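Local coordinates for RagA protein (Porphyromonas gingivalis, PDB 6SLN) that belongs to the TonB-dependent receptors and probably imports its substrate across the outer membrane through a plugged beta-barrel, at residues M239-E244 against N296-W301; A270-L275 against L290-F295; A379-F382 against G388-T391; L395-Y400 against D412-Y417; P422-P427 against P477-D482. All blocks are in the same frame, centred on the assembly; numbering follows the deposited sequence.

Contact 1. Residues M239-E244 against N296-W301; sequences MMTGDE and NHDADW
Asp298 reaches across to the start of helix 242-252 and accepts a hydrogen bond from its first residue. Gly242 N donates to Asp298 OD2 at 3.0 Å. The bond is nearly straight, 164° at the hydrogen, but the donor stands above the carboxylate plane, 38° out of it. The same oxygen lies 3.8 Å from Thr241 CB, so one carboxylate oxygen makes both close approaches across the contact. Asp298 CG sits between the backbone N and the carbonyl carbon of its own residue (chi1 54°), which carries the carboxylate over to the helix start.

The next shell is a capping box. Thr241 is the N-cap, and its OG1 accepts from Glu244 N at 3.3 Å. In return Glu244 OE1 accepts from Thr241 N at 3.0 Å, on the anti side of the carboxylate. Glu244 OE1 also forms a salt bridge with Lys892, which ties the box to a distant part of the chain. Asp298 also touches Arg399, and Ala299 is bonded to Arg399 through the backbone.

Thr241 and Glu244 hold the helix start in place, and Asp298 takes up the N-H of Gly242. A carboxylate at the N-terminal end of a helix is probably favoured electrostatically. Asp243 OD1 lies 6.5 Å from Asp298 OD2, and these like charges may offset part of that gain.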
# COMPACT_ATOMS: atom_id res chain seq x y z
N MET A 239 12.54 -46.18 6.14
CA MET A 239 12.34 -45.84 4.74
C MET A 239 13.35 -46.58 3.85
O MET A 239 14.46 -46.92 4.27
CB MET A 239 12.42 -44.32 4.51
CG MET A 239 11.35 -43.47 5.23
SD MET A 239 9.63 -43.85 4.81
CE MET A 239 9.65 -43.47 3.05
N MET A 240 12.93 -46.82 2.61
CA MET A 240 13.78 -47.48 1.64
C MET A 240 15.05 -46.67 1.41
O MET A 240 15.05 -45.43 1.46
CB MET A 240 13.04 -47.65 0.31
CG MET A 240 12.10 -48.85 0.20
SD MET A 240 11.23 -48.76 -1.37
CE MET A 240 10.12 -50.16 -1.24
N THR A 241 16.13 -47.38 1.16
CA THR A 241 17.37 -46.77 0.72
C THR A 241 17.26 -46.41 -0.76
O THR A 241 16.23 -46.61 -1.40
CB THR A 241 18.54 -47.72 0.97
OG1 THR A 241 18.31 -48.93 0.24
CG2 THR A 241 18.67 -48.02 2.45
N GLY A 242 18.34 -45.85 -1.30
CA GLY A 242 18.38 -45.52 -2.71
C GLY A 242 18.25 -46.79 -3.52
O GLY A 242 17.36 -46.91 -4.37
N ASP A 243 19.14 -47.76 -3.25
CA ASP A 243 19.14 -48.99 -4.04
C ASP A 243 17.78 -49.67 -3.96
O ASP A 243 17.19 -50.03 -4.99
CB ASP A 243 20.23 -49.95 -3.56
CG ASP A 243 21.63 -49.51 -3.97
OD1 ASP A 243 21.75 -48.69 -4.91
OD2 ASP A 243 22.60 -49.96 -3.32
N GLU A 244 17.26 -49.81 -2.74
CA GLU A 244 16.00 -50.52 -2.54
C GLU A 244 14.87 -49.87 -3.33
O GLU A 244 14.11 -50.57 -4.02
CB GLU A 244 15.68 -50.57 -1.06
CG GLU A 244 16.58 -51.48 -0.30
CD GLU A 244 16.32 -51.44 1.17
OE1 GLU A 244 15.90 -50.37 1.69
OE2 GLU A 244 16.55 -52.48 1.82
N ASN A 296 25.16 -44.38 -5.70
CA ASN A 296 26.18 -45.10 -4.95
C ASN A 296 26.24 -44.68 -3.50
O ASN A 296 26.75 -45.43 -2.67
CB ASN A 296 27.54 -44.92 -5.61
CG ASN A 296 27.53 -45.36 -7.04
OD1 ASN A 296 27.05 -46.45 -7.36
ND2 ASN A 296 27.99 -44.49 -7.93
N HIS A 297 25.76 -43.49 -3.20
CA HIS A 297 25.56 -43.00 -1.85
C HIS A 297 24.11 -42.56 -1.86
O HIS A 297 23.51 -42.41 -2.92
CB HIS A 297 26.54 -41.83 -1.53
CG HIS A 297 26.40 -41.24 -0.15
ND1 HIS A 297 25.87 -39.99 0.07
CD2 HIS A 297 26.76 -41.72 1.06
CE1 HIS A 297 25.90 -39.72 1.36
NE2 HIS A 297 26.43 -40.75 1.99
N ASP A 298 23.53 -42.32 -0.70
CA ASP A 298 22.26 -41.65 -0.79
C ASP A 298 22.17 -40.51 0.22
O ASP A 298 22.74 -40.56 1.32
CB ASP A 298 21.07 -42.66 -0.76
CG ASP A 298 21.08 -43.60 0.39
OD1 ASP A 298 21.34 -43.16 1.53
OD2 ASP A 298 20.73 -44.77 0.15
N ALA A 299 21.50 -39.46 -0.22
CA ALA A 299 21.56 -38.19 0.46
C ALA A 299 20.71 -38.20 1.73
O ALA A 299 19.72 -38.92 1.85
CB ALA A 299 21.09 -37.07 -0.48
N ASP A 300 21.15 -37.39 2.69
CA ASP A 300 20.47 -37.22 3.96
C ASP A 300 19.44 -36.10 3.77
O ASP A 300 19.70 -34.93 4.04
CB ASP A 300 21.50 -36.88 5.04
CG ASP A 300 20.89 -36.81 6.42
OD1 ASP A 300 19.66 -36.62 6.52
OD2 ASP A 300 21.65 -36.95 7.42
N TRP A 301 18.26 -36.49 3.27
CA TRP A 301 17.24 -35.48 2.99
C TRP A 301 16.69 -34.83 4.25
O TRP A 301 16.14 -33.73 4.16
CB TRP A 301 16.10 -36.08 2.17
CG TRP A 301 16.36 -36.01 0.73
CD1 TRP A 301 16.86 -36.99 -0.08
CD2 TRP A 301 16.18 -34.87 -0.10
NE1 TRP A 301 16.99 -36.54 -1.36
CE2 TRP A 301 16.58 -35.23 -1.40
CE3 TRP A 301 15.74 -33.57 0.14
CZ2 TRP A 301 16.53 -34.34 -2.47
CZ3 TRP A 301 15.69 -32.70 -0.92
CH2 TRP A 301 16.07 -33.09 -2.21

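Contact 2. Residues A270-L275 against L290-F295; sequences AGAEDL and LFPVDF
The pyrrolidine of Pro292 is the one ring that meets the other segment, and Ala272 CB comes to its CG corner at 4.4 Å. This is a loose approach. Pro292 also packs on Tyr276, at the end of helix 261-276, and on Tyr286, in the following loop. The aromatic ring of Tyr415 lies against the methyl of Ala272 and brings in a second loop.

The closer touch is between two methyl groups. Ala272 CB, on helix 261-276, meets Val293 CG2 at 3.6 Å. Val293 CG1 is anti to its backbone N (chi1 172°), which puts CG2 beside that N and in front of the alanine. The CA atoms of Ala272 and Val293 are 6.9 Å apart, a close approach made possible by the small alanine side chain. Val293 also packs on Ile268, one turn earlier in the same helix, so the valine spans two successive turns of it.

Segment 290-295 is loop, with no regular helix or strand. It is further held by backbone bonds of Pro292 to Asn402 and of Asp294 to Tyr400.

All three touching residues are buried and their meeting groups are apolar. The joint between helix and loop therefore rests on van der Waals packing and the exclusion of water, without directional bonds between the two segments.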
# COMPACT_ATOMS: atom_id res chain seq x y z
N ALA A 270 21.39 -39.38 -17.60
CA ALA A 270 21.47 -38.59 -18.83
C ALA A 270 20.59 -37.35 -18.76
O ALA A 270 20.95 -36.30 -19.30
CB ALA A 270 21.09 -39.44 -20.03
N GLY A 271 19.43 -37.47 -18.12
CA GLY A 271 18.52 -36.35 -18.04
C GLY A 271 18.93 -35.32 -17.02
O GLY A 271 18.47 -34.17 -17.11
N ALA A 272 19.76 -35.71 -16.06
CA ALA A 272 20.30 -34.75 -15.11
C ALA A 272 21.44 -33.95 -15.73
O ALA A 272 21.47 -32.73 -15.61
CB ALA A 272 20.78 -35.46 -13.85
N GLU A 273 22.39 -34.63 -16.38
CA GLU A 273 23.48 -33.88 -16.97
C GLU A 273 22.99 -33.03 -18.14
O GLU A 273 23.46 -31.90 -18.33
CB GLU A 273 24.62 -34.82 -17.39
CG GLU A 273 24.42 -35.60 -18.66
CD GLU A 273 25.10 -34.94 -19.82
OE1 GLU A 273 26.28 -34.58 -19.67
OE2 GLU A 273 24.46 -34.76 -20.87
N ASP A 274 22.01 -33.52 -18.89
CA ASP A 274 21.49 -32.71 -19.99
C ASP A 274 20.81 -31.44 -19.47
O ASP A 274 20.98 -30.36 -20.04
CB ASP A 274 20.54 -33.53 -20.85
CG ASP A 274 19.98 -32.72 -22.00
OD1 ASP A 274 18.80 -32.33 -21.93
OD2 ASP A 274 20.72 -32.47 -22.98
N LEU A 275 20.07 -31.55 -18.37
CA LEU A 275 19.43 -30.36 -17.82
C LEU A 275 20.45 -29.38 -17.29
O LEU A 275 20.44 -28.20 -17.66
CB LEU A 275 18.44 -30.74 -16.72
CG LEU A 275 17.71 -29.52 -16.22
CD1 LEU A 275 17.00 -28.89 -17.41
CD2 LEU A 275 16.72 -29.87 -15.10
N LEU A 290 29.01 -30.94 -8.67
CA LEU A 290 27.59 -31.24 -8.46
C LEU A 290 27.27 -32.62 -9.00
O LEU A 290 27.36 -32.85 -10.22
CB LEU A 290 26.71 -30.21 -9.17
CG LEU A 290 26.74 -28.88 -8.44
CD1 LEU A 290 25.81 -27.91 -9.10
CD2 LEU A 290 26.42 -29.04 -6.95
N PHE A 291 26.89 -33.53 -8.11
CA PHE A 291 26.37 -34.84 -8.52
C PHE A 291 24.95 -34.96 -7.99
O PHE A 291 24.70 -35.60 -6.96
CB PHE A 291 27.30 -35.97 -8.05
CG PHE A 291 28.63 -35.96 -8.73
CD1 PHE A 291 28.82 -36.65 -9.92
CD2 PHE A 291 29.67 -35.19 -8.23
CE1 PHE A 291 30.05 -36.62 -10.58
CE2 PHE A 291 30.88 -35.16 -8.88
CZ PHE A 291 31.08 -35.88 -10.05
N PRO A 292 23.97 -34.35 -8.67
CA PRO A 292 22.59 -34.38 -8.16
C PRO A 292 21.95 -35.76 -8.24
O PRO A 292 21.00 -36.04 -7.49
CB PRO A 292 21.86 -33.39 -9.07
CG PRO A 292 22.60 -33.45 -10.33
CD PRO A 292 24.05 -33.66 -9.97
N VAL A 293 22.42 -36.62 -9.13
CA VAL A 293 21.97 -38.00 -9.21
C VAL A 293 23.14 -38.88 -8.79
O VAL A 293 24.19 -38.86 -9.43
CB VAL A 293 21.47 -38.36 -10.61
CG1 VAL A 293 21.19 -39.86 -10.70
CG2 VAL A 293 20.26 -37.55 -10.94
N ASP A 294 22.94 -39.65 -7.73
CA ASP A 294 23.98 -40.50 -7.14
C ASP A 294 23.32 -41.78 -6.63
O ASP A 294 22.65 -41.79 -5.59
CB ASP A 294 24.71 -39.75 -6.02
CG ASP A 294 25.77 -40.59 -5.36
OD1 ASP A 294 26.04 -41.72 -5.83
OD2 ASP A 294 26.34 -40.13 -4.36
N PHE A 295 23.54 -42.87 -7.34
CA PHE A 295 23.04 -44.17 -6.92
C PHE A 295 23.97 -44.91 -5.96
O PHE A 295 23.57 -45.95 -5.43
CB PHE A 295 22.78 -45.01 -8.17
CG PHE A 295 21.72 -44.44 -9.04
CD1 PHE A 295 20.42 -44.29 -8.56
CD2 PHE A 295 22.00 -44.02 -10.32
CE1 PHE A 295 19.43 -43.73 -9.34
CE2 PHE A 295 21.02 -43.47 -11.12
CZ PHE A 295 19.73 -43.32 -10.63

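Contact 3. Residues A379-F382 against G388-T391; sequences ADYF and GSGT
Tyr381 meets Ser389 through its CB, which lies 3.5 Å from Ser389 OG. The serine hydroxyl is anti to its own backbone N (chi1 168°), and this turns it toward the tyrosine. The tyrosine ring itself leads off elsewhere and packs edge-to-face with Tyr386, in the link between the two segments. Tyr381 N makes a weak hydrogen bond to Glu342, in another loop.

Phe382 comes next and works differently, since it uses the far end of its ring. CE1 lies 3.5 Å from Gly390 CA and 4.0 Å from Thr391 N. CZ is 3.9 Å from the same Gly390 CA. The ring thus comes up against bare backbone, where glycine has no side chain to hold it off. The CA atoms of Phe382 and Gly390 are 5.9 Å apart. The phenylalanine ring also meets Tyr983, with the planes at about 45°. Thr391, beyond the glycine, uses its hydroxyl for a hydrogen bond to Gln982 O.

The chain leaves barrel strand 363-377, loops round, and passes Tyr381 and Phe382 in the same order as it enters helix 390-396. The arrangement is a short loop closed on itself near the start of the long 378-434 connection of a TonB-dependent receptor barrel, probably on the extracellular side.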
# COMPACT_ATOMS: atom_id res chain seq x y z
N ALA A 379 7.08 -20.68 7.94
CA ALA A 379 7.34 -21.61 6.86
C ALA A 379 5.99 -22.05 6.33
O ALA A 379 5.20 -22.67 7.06
CB ALA A 379 8.19 -22.78 7.34
N ASP A 380 5.70 -21.70 5.09
CA ASP A 380 4.33 -21.74 4.60
C ASP A 380 4.13 -22.80 3.53
O ASP A 380 3.34 -22.62 2.61
CB ASP A 380 3.92 -20.35 4.10
CG ASP A 380 3.60 -19.41 5.25
OD1 ASP A 380 3.08 -19.88 6.29
OD2 ASP A 380 3.89 -18.21 5.13
N TYR A 381 4.83 -23.92 3.65
CA TYR A 381 4.53 -25.09 2.84
C TYR A 381 4.15 -26.28 3.69
O TYR A 381 3.53 -27.22 3.16
CB TYR A 381 5.71 -25.44 1.93
CG TYR A 381 5.84 -24.48 0.77
CD1 TYR A 381 4.74 -24.17 -0.01
CD2 TYR A 381 7.04 -23.87 0.48
CE1 TYR A 381 4.84 -23.30 -1.06
CE2 TYR A 381 7.15 -22.98 -0.57
CZ TYR A 381 6.04 -22.71 -1.34
OH TYR A 381 6.13 -21.82 -2.39
N PHE A 382 4.47 -26.25 4.97
CA PHE A 382 4.17 -27.35 5.87
C PHE A 382 2.66 -27.58 5.95
O PHE A 382 1.85 -26.67 5.75
CB PHE A 382 4.76 -27.07 7.25
CG PHE A 382 6.27 -27.25 7.28
CD1 PHE A 382 6.81 -28.48 7.57
CD2 PHE A 382 7.11 -26.20 6.99
CE1 PHE A 382 8.17 -28.65 7.60
CE2 PHE A 382 8.46 -26.37 7.01
CZ PHE A 382 9.00 -27.60 7.31
N GLY A 388 9.62 -32.70 -2.22
CA GLY A 388 10.83 -32.09 -1.73
C GLY A 388 10.65 -31.19 -0.53
O GLY A 388 11.66 -30.71 0.01
N SER A 389 9.43 -30.96 -0.08
CA SER A 389 9.18 -30.03 1.00
C SER A 389 8.88 -30.75 2.31
O SER A 389 8.23 -31.80 2.32
CB SER A 389 8.04 -29.09 0.63
OG SER A 389 7.59 -28.35 1.76
N GLY A 390 9.37 -30.20 3.42
CA GLY A 390 8.94 -30.58 4.74
C GLY A 390 9.33 -31.97 5.16
O GLY A 390 10.07 -32.68 4.49
N THR A 391 8.82 -32.36 6.33
CA THR A 391 9.05 -33.72 6.80
C THR A 391 8.52 -34.72 5.79
O THR A 391 9.04 -35.83 5.69
CB THR A 391 8.40 -33.95 8.15
OG1 THR A 391 7.06 -33.43 8.11
CG2 THR A 391 9.18 -33.26 9.24

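Contact 4. Residues L395-Y400 against D412-Y417; sequences LTMPRY and DVYYMY
Met397 buries the most surface here. Its CE methyl comes up against Met416 and Tyr414, which lie side by side on the same flank of it. The chain is bent at both chi2 (-56°) and chi3 (-56°), so the methyl curls over instead of extending. Met397 CE lies 3.8 Å from Met416 CE and 3.9 Å from Tyr414 CE1.

Met416 is second in buried surface. Its chain runs straight to the sulfur and then bends at chi3, which brings its methyl to Met397. The two methionine side chains cross at about a right angle. More than their ends touch: Met416 CG is 4.0 Å from Met397 CE, and Met416 CE is 4.1 Å from Met397 SD.

Tyr414 offers the CE1 corner of its ring to the Met397 methyl. The same ring packs edge-to-face with Trp301, and Trp301 also touches Met397. Met416 rests in addition on Tyr401.

Met397 is the first residue beyond helix 390-396, and its backbone is fixed by Arg399. Arg399 NH1 donates to Met397 O at 2.8 Å, in the carbonyl plane and on a lone pair. Leu395 O lies 3.2 Å above one face of the guanidinium, and NH2 bonds to Val394 O. Three carbonyls at the helix end thus lie close to the guanidinium, which probably suits its positive charge.

The contact between the segments is itself apolar. Flexible thioether chains adapt their shape to a ring and to each other, so dispersion and burial carry it. Arg399 supplies directional bonding on the backbone side of Met397.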
# COMPACT_ATOMS: atom_id res chain seq x y z
N LEU A 395 11.06 -37.78 4.09
CA LEU A 395 10.81 -39.20 3.89
C LEU A 395 10.70 -39.56 2.42
O LEU A 395 11.22 -40.58 1.99
CB LEU A 395 9.52 -39.62 4.61
CG LEU A 395 9.38 -39.34 6.11
CD1 LEU A 395 8.09 -39.94 6.62
CD2 LEU A 395 10.58 -39.84 6.91
N THR A 396 10.03 -38.74 1.62
CA THR A 396 9.60 -39.24 0.31
C THR A 396 10.56 -38.93 -0.82
O THR A 396 10.30 -39.36 -1.95
CB THR A 396 8.21 -38.68 -0.06
OG1 THR A 396 8.19 -37.26 0.12
CG2 THR A 396 7.18 -39.31 0.83
N MET A 397 11.63 -38.20 -0.58
CA MET A 397 12.57 -37.94 -1.67
C MET A 397 13.37 -39.21 -1.96
O MET A 397 13.94 -39.80 -1.03
CB MET A 397 13.51 -36.77 -1.34
CG MET A 397 12.89 -35.36 -1.53
SD MET A 397 12.27 -35.07 -3.19
CE MET A 397 13.67 -35.38 -4.24
N PRO A 398 13.39 -39.69 -3.20
CA PRO A 398 14.32 -40.77 -3.56
C PRO A 398 15.70 -40.45 -3.04
O PRO A 398 16.21 -39.35 -3.21
CB PRO A 398 14.29 -40.77 -5.10
CG PRO A 398 12.97 -40.19 -5.45
CD PRO A 398 12.66 -39.18 -4.38
N ARG A 399 16.30 -41.40 -2.34
CA ARG A 399 17.59 -41.15 -1.72
C ARG A 399 18.73 -41.06 -2.72
O ARG A 399 19.81 -40.59 -2.35
CB ARG A 399 17.85 -42.22 -0.67
CG ARG A 399 17.40 -41.82 0.72
CD ARG A 399 15.90 -41.76 0.81
NE ARG A 399 15.50 -41.54 2.19
CZ ARG A 399 14.82 -40.49 2.61
NH1 ARG A 399 14.44 -39.54 1.75
NH2 ARG A 399 14.53 -40.38 3.89
N TYR A 400 18.53 -41.45 -3.98
CA TYR A 400 19.53 -41.26 -5.02
C TYR A 400 19.48 -39.88 -5.65
O TYR A 400 20.28 -39.59 -6.55
CB TYR A 400 19.39 -42.33 -6.12
CG TYR A 400 17.98 -42.58 -6.63
CD1 TYR A 400 17.37 -41.71 -7.54
CD2 TYR A 400 17.28 -43.71 -6.24
CE1 TYR A 400 16.11 -41.96 -8.03
CE2 TYR A 400 16.00 -43.97 -6.71
CZ TYR A 400 15.41 -43.09 -7.61
OH TYR A 400 14.13 -43.36 -8.08
N ASP A 412 22.69 -25.14 -4.73
CA ASP A 412 21.58 -24.21 -4.93
C ASP A 412 20.32 -24.93 -5.35
O ASP A 412 19.23 -24.38 -5.23
CB ASP A 412 21.91 -23.18 -6.01
CG ASP A 412 22.87 -22.14 -5.53
OD1 ASP A 412 22.96 -21.97 -4.30
OD2 ASP A 412 23.53 -21.50 -6.38
N VAL A 413 20.46 -26.16 -5.81
CA VAL A 413 19.54 -26.69 -6.80
C VAL A 413 19.70 -28.19 -6.79
O VAL A 413 20.78 -28.72 -6.49
CB VAL A 413 19.86 -26.06 -8.18
CG1 VAL A 413 20.97 -26.87 -8.93
CG2 VAL A 413 18.62 -25.75 -9.00
N TYR A 414 18.62 -28.90 -7.11
CA TYR A 414 18.67 -30.35 -7.20
C TYR A 414 17.77 -30.79 -8.34
O TYR A 414 17.08 -29.98 -8.97
CB TYR A 414 18.30 -31.03 -5.87
CG TYR A 414 16.84 -30.91 -5.49
CD1 TYR A 414 15.95 -31.91 -5.81
CD2 TYR A 414 16.35 -29.78 -4.82
CE1 TYR A 414 14.64 -31.82 -5.47
CE2 TYR A 414 15.02 -29.67 -4.48
CZ TYR A 414 14.16 -30.70 -4.81
OH TYR A 414 12.81 -30.64 -4.49
N TYR A 415 17.79 -32.10 -8.62
CA TYR A 415 17.22 -32.65 -9.84
C TYR A 415 16.26 -33.80 -9.55
O TYR A 415 16.48 -34.61 -8.64
CB TYR A 415 18.30 -33.15 -10.77
CG TYR A 415 17.76 -33.83 -12.00
CD1 TYR A 415 17.12 -33.10 -12.98
CD2 TYR A 415 17.86 -35.21 -12.16
CE1 TYR A 415 16.63 -33.71 -14.10
CE2 TYR A 415 17.37 -35.83 -13.29
CZ TYR A 415 16.76 -35.07 -14.25
OH TYR A 415 16.25 -35.64 -15.38
N MET A 416 15.23 -33.90 -10.39
CA MET A 416 14.28 -35.00 -10.35
C MET A 416 13.92 -35.35 -11.79
O MET A 416 13.62 -34.44 -12.57
CB MET A 416 13.04 -34.60 -9.56
CG MET A 416 13.01 -35.15 -8.17
SD MET A 416 11.55 -34.62 -7.28
CE MET A 416 12.02 -33.03 -6.69
N TYR A 417 13.97 -36.65 -12.13
CA TYR A 417 13.84 -37.06 -13.53
C TYR A 417 12.57 -36.47 -14.15
O TYR A 417 11.52 -36.40 -13.51
CB TYR A 417 13.84 -38.59 -13.67
CG TYR A 417 13.63 -39.01 -15.11
CD1 TYR A 417 14.67 -38.90 -16.04
CD2 TYR A 417 12.41 -39.48 -15.57
CE1 TYR A 417 14.49 -39.26 -17.38
CE2 TYR A 417 12.22 -39.85 -16.91
CZ TYR A 417 13.27 -39.72 -17.81
OH TYR A 417 13.12 -40.07 -19.13

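Contact 5. Residues P422-P427 against P477-D482; sequences PSMTEP and PNNPYD
A sulfur acts as hydrogen-bond acceptor here: Asn479 ND2 points at Met424 SD at 3.5 Å. The bond is weak, as expected of a thioether, though fairly straight at 164°. The two side chains approach from opposite directions. Asn479 CG is anti to its backbone N (chi1 175°), which extends the amide toward the methionine. Met424 bends at its last torsion and carries CE past the amide, 3.6 Å from Tyr481 O. Nearer the backbone, Met424 CG packs on Tyr481 CB at 4.0 Å.

The other end of the Asn479 amide faces its own loop. OD1 accepts from Tyr481 N at 2.8 Å, with the donor 53° above the carbonyl plane. This makes an Asx turn. OD1 has a second partner in the hydroxyl of Tyr428. The backbone closes as well, with Asp482 N bonded to Asn479 O at 3.3 Å. Pro480 CG sits 3.7 Å above one face of the Tyr481 ring, over its centre. The hydroxyl of that ring bonds to Ser281 of helix 280-283, and Asp482 forms a salt bridge with Arg433.

The second segment is thus an Asx turn laid over a type I beta turn, from Asn479 to Asp482. It lies between barrel strands 456-475 and 487-510. Strand 423-424, in the long connection between strands 363-377 and 435-450, packs against it. The contact joins two loops at the same end of the barrel, probably the extracellular one.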
# COMPACT_ATOMS: atom_id res chain seq x y z
N PRO A 422 15.83 -27.07 -13.03
CA PRO A 422 16.28 -27.63 -11.76
C PRO A 422 15.49 -27.02 -10.63
O PRO A 422 14.95 -25.93 -10.74
CB PRO A 422 17.77 -27.23 -11.69
CG PRO A 422 18.13 -26.81 -13.11
CD PRO A 422 16.87 -26.24 -13.67
N SER A 423 15.44 -27.74 -9.52
CA SER A 423 14.62 -27.35 -8.39
C SER A 423 15.51 -26.67 -7.37
O SER A 423 16.59 -27.18 -7.05
CB SER A 423 13.92 -28.57 -7.79
OG SER A 423 12.74 -28.88 -8.54
N MET A 424 15.07 -25.53 -6.86
CA MET A 424 15.84 -24.80 -5.88
C MET A 424 15.81 -25.48 -4.53
O MET A 424 14.80 -26.05 -4.12
CB MET A 424 15.30 -23.40 -5.77
CG MET A 424 15.56 -22.59 -7.02
SD MET A 424 15.13 -20.86 -6.83
CE MET A 424 13.55 -20.87 -7.55
N THR A 425 16.94 -25.45 -3.83
CA THR A 425 16.97 -25.85 -2.44
C THR A 425 16.43 -24.74 -1.54
O THR A 425 16.30 -23.58 -1.95
CB THR A 425 18.39 -26.13 -2.01
OG1 THR A 425 19.16 -24.98 -2.35
CG2 THR A 425 18.92 -27.34 -2.76
N GLU A 426 16.15 -25.11 -0.29
CA GLU A 426 15.59 -24.14 0.65
C GLU A 426 16.49 -22.92 0.79
O GLU A 426 16.02 -21.79 0.54
CB GLU A 426 15.32 -24.79 2.01
CG GLU A 426 14.33 -25.96 1.99
CD GLU A 426 12.95 -25.60 1.46
OE1 GLU A 426 12.53 -24.44 1.61
OE2 GLU A 426 12.28 -26.49 0.90
N PRO A 427 17.76 -23.05 1.15
CA PRO A 427 18.56 -21.83 1.34
C PRO A 427 18.62 -20.98 0.09
O PRO A 427 18.55 -19.75 0.18
CB PRO A 427 19.93 -22.37 1.73
CG PRO A 427 19.69 -23.80 2.12
CD PRO A 427 18.59 -24.26 1.24
N PRO A 477 15.11 -10.59 -9.53
CA PRO A 477 15.35 -10.73 -10.97
C PRO A 477 16.60 -11.55 -11.24
O PRO A 477 17.43 -11.77 -10.36
CB PRO A 477 15.52 -9.28 -11.45
CG PRO A 477 16.01 -8.57 -10.25
CD PRO A 477 15.34 -9.23 -9.06
N ASN A 478 16.70 -12.03 -12.48
CA ASN A 478 17.91 -12.66 -13.01
C ASN A 478 18.26 -13.96 -12.30
O ASN A 478 19.38 -14.45 -12.44
CB ASN A 478 19.10 -11.71 -12.95
CG ASN A 478 18.81 -10.45 -13.68
OD1 ASN A 478 18.61 -10.49 -14.89
ND2 ASN A 478 18.73 -9.34 -12.95
N ASN A 479 17.33 -14.51 -11.55
CA ASN A 479 17.48 -15.85 -11.04
C ASN A 479 17.46 -16.80 -12.23
O ASN A 479 16.43 -16.89 -12.92
CB ASN A 479 16.35 -16.13 -10.05
CG ASN A 479 16.34 -17.57 -9.54
OD1 ASN A 479 17.21 -18.39 -9.88
ND2 ASN A 479 15.35 -17.90 -8.73
N PRO A 480 18.57 -17.48 -12.54
CA PRO A 480 18.58 -18.42 -13.68
C PRO A 480 17.63 -19.59 -13.50
O PRO A 480 17.29 -20.25 -14.49
CB PRO A 480 20.03 -18.90 -13.74
CG PRO A 480 20.51 -18.80 -12.30
CD PRO A 480 19.82 -17.53 -11.76
N TYR A 481 17.23 -19.89 -12.27
CA TYR A 481 16.37 -21.03 -11.96
C TYR A 481 14.92 -20.62 -11.73
O TYR A 481 14.17 -21.34 -11.08
CB TYR A 481 16.93 -21.78 -10.74
CG TYR A 481 18.45 -21.97 -10.79
CD1 TYR A 481 19.06 -22.54 -11.90
CD2 TYR A 481 19.27 -21.59 -9.72
CE1 TYR A 481 20.41 -22.70 -11.96
CE2 TYR A 481 20.64 -21.76 -9.76
CZ TYR A 481 21.21 -22.31 -10.90
OH TYR A 481 22.60 -22.49 -11.01
N ASP A 482 14.53 -19.46 -12.24
CA ASP A 482 13.17 -18.95 -12.19
C ASP A 482 12.56 -19.11 -13.57
O ASP A 482 13.27 -19.30 -14.55
CB ASP A 482 13.15 -17.48 -11.75
CG ASP A 482 11.90 -17.10 -10.95
OD1 ASP A 482 10.79 -17.56 -11.30
OD2 ASP A 482 12.03 -16.31 -9.97

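All five contacts lie on the same side of the chain's centre. Contacts 1 and 2 fall within the connection between strands 218-230 and 309-322, with contact 2 nested inside the loop closed by contact 1. Contacts 3 and 4 fall within that between 363-377 and 435-450 and share helix 390-396. Contact 4, centred about 10 Å from the centres of contacts 1 and 2, touches both and so links these connections; Gly271 O to Tyr415 OH, 3.2 Å, is a probable hydrogen bond. Contact 5 alone joins two connections within itself. It shares the sheet of 413-414 and 423-424 with contact 4. Tyr417 packs on another protein chain. The lipid pocket, with Ala448, Phe501 and Leu570, includes none of these residues.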